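Local coordinates for probable protein phosphatase 2C 50 (Oryza sativa subsp. japonica, PDB 5ZCG) that probably removes phosphate from phosphoserine and phosphothreonine residues of proteins, as a magnesium-dependent phosphatase of the PP2C family, at residues A[25-30]-A[82-87]. The protein carries 5 engineered substitutions. Sequence-based numbering, arbitrary orientation.
Sequences RFADVP and AALARL. Engineered in segment 82-87: Ala82 (natural residue Glu), Ala83 (natural residue Glu), Ala85 (natural residue Lys).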
# COMPACT_ATOMS: atom_id res chain seq x y z
N ARG A 25 -18.08 -1.37 19.38
CA ARG A 25 -19.05 -2.47 19.34
C ARG A 25 -19.31 -2.95 17.91
O ARG A 25 -20.45 -3.19 17.51
CB ARG A 25 -20.36 -2.05 20.02
CG ARG A 25 -20.19 -1.68 21.48
CD ARG A 25 -21.41 -0.92 22.01
NE ARG A 25 -21.61 0.35 21.32
CZ ARG A 25 -21.06 1.51 21.69
NH1 ARG A 25 -20.27 1.57 22.75
NH2 ARG A 25 -21.31 2.61 20.99
N PHE A 26 -18.23 -3.09 17.13
CA PHE A 26 -18.37 -3.46 15.73
C PHE A 26 -18.77 -4.92 15.56
O PHE A 26 -19.29 -5.29 14.50
CB PHE A 26 -17.06 -3.17 14.97
CG PHE A 26 -16.09 -4.33 14.98
CD1 PHE A 26 -15.36 -4.63 16.12
CD2 PHE A 26 -15.93 -5.12 13.85
CE1 PHE A 26 -14.47 -5.69 16.13
CE2 PHE A 26 -15.04 -6.19 13.85
CZ PHE A 26 -14.31 -6.48 14.99
N ALA A 27 -18.54 -5.75 16.57
CA ALA A 27 -18.80 -7.17 16.47
C ALA A 27 -18.80 -7.77 17.86
O ALA A 27 -18.42 -7.13 18.85
CB ALA A 27 -17.77 -7.88 15.58
N ASP A 28 -19.23 -9.03 17.93
CA ASP A 28 -19.08 -9.87 19.10
C ASP A 28 -17.94 -10.84 18.83
O ASP A 28 -17.86 -11.42 17.75
CB ASP A 28 -20.37 -10.63 19.41
CG ASP A 28 -21.41 -9.77 20.11
OD1 ASP A 28 -21.06 -8.68 20.60
OD2 ASP A 28 -22.58 -10.21 20.18
N VAL A 29 -17.03 -10.96 19.78
CA VAL A 29 -15.93 -11.91 19.62
C VAL A 29 -16.42 -13.28 20.08
O VAL A 29 -16.92 -13.40 21.20
CB VAL A 29 -14.68 -11.47 20.40
CG1 VAL A 29 -13.73 -12.64 20.60
CG2 VAL A 29 -14.00 -10.34 19.67
N PRO A 30 -16.31 -14.32 19.25
CA PRO A 30 -16.62 -15.67 19.74
C PRO A 30 -15.67 -16.05 20.86
O PRO A 30 -14.44 -16.07 20.68
CB PRO A 30 -16.43 -16.55 18.50
CG PRO A 30 -16.49 -15.61 17.33
CD PRO A 30 -15.92 -14.32 17.84
N ALA A 82 -18.81 -9.69 9.91
CA ALA A 82 -19.54 -10.81 9.31
C ALA A 82 -18.76 -12.12 9.44
O ALA A 82 -19.34 -13.17 9.74
CB ALA A 82 -19.85 -10.51 7.84
N ALA A 83 -17.45 -12.07 9.21
CA ALA A 83 -16.63 -13.28 9.31
C ALA A 83 -16.60 -13.81 10.74
O ALA A 83 -16.62 -15.03 10.96
CB ALA A 83 -15.21 -13.01 8.80
N LEU A 84 -16.56 -12.92 11.73
CA LEU A 84 -16.57 -13.35 13.12
C LEU A 84 -17.90 -13.99 13.49
O LEU A 84 -17.93 -15.00 14.21
CB LEU A 84 -16.27 -12.17 14.04
CG LEU A 84 -14.79 -11.75 14.09
CD1 LEU A 84 -14.62 -10.45 14.85
CD2 LEU A 84 -13.95 -12.86 14.71
N ALA A 85 -19.01 -13.43 13.02
CA ALA A 85 -20.31 -14.05 13.31
C ALA A 85 -20.41 -15.44 12.66
O ALA A 85 -20.82 -16.41 13.31
CB ALA A 85 -21.44 -13.14 12.83
N ARG A 86 -20.00 -15.55 11.39
CA ARG A 86 -20.01 -16.85 10.72
C ARG A 86 -19.11 -17.84 11.44
O ARG A 86 -19.46 -19.02 11.59
CB ARG A 86 -19.58 -16.69 9.26
CG ARG A 86 -20.66 -16.18 8.33
CD ARG A 86 -20.14 -15.98 6.91
NE ARG A 86 -18.91 -16.71 6.65
CZ ARG A 86 -17.77 -16.15 6.23
NH1 ARG A 86 -17.71 -14.84 6.04
NH2 ARG A 86 -16.70 -16.89 6.02
N LEU A 87 -17.94 -17.39 11.90
CA LEU A 87 -17.01 -18.28 12.58
C LEU A 87 -17.58 -18.76 13.91
O LEU A 87 -17.39 -19.92 14.28
CB LEU A 87 -15.66 -17.59 12.77
CG LEU A 87 -14.60 -18.35 13.56
CD1 LEU A 87 -14.31 -19.70 12.93
CD2 LEU A 87 -13.33 -17.51 13.69
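Leu84 reaches from its helix to pack against Phe26, Ala27 and Pro30, and its side chain carries most of this contact. At its root, Leu84 CB lies 4.1 Å from the backbone O of Asp28, a van der Waals approach. Chi1 (-76°) sets CG beside the backbone N and anti to the carbonyl carbon, and chi2 (171°) then directs CD1 to Phe26 and Ala27 and CD2 to Pro30. Leu84 CD1 meets the outer end of the Phe26 ring, 4.0 Å from Phe26 CZ and oblique to the ring plane, and also touches CB of Ala27 at 4.1 Å. That same Ala27 methyl sits over the centre of one face of the Phe26 ring, so the three groups pack together. Leu84 CD2 lies 4.0 Å from Pro30 CD, the two side chains crossing at about a right angle, while Pro30 CG rests 3.5 Å from the carbonyl O of Leu84. No hydrogen bond joins the two segments; a polar link forms one turn earlier on the helix, where Ser81 OG bonds to Phe26 O. Strand 26-28 and helix 82-87 run nearly parallel, 10° apart, with axes 7.9 Å from each other. Helix 67-91 lies over one face of a sheet of the PP2C beta-sandwich, beside its outer strand 18-28, which pairs with strand 53-63; Leu150 of strand 143-151 touches both Phe26 and Leu84, and Val106 of helix 99-118 touches Leu87.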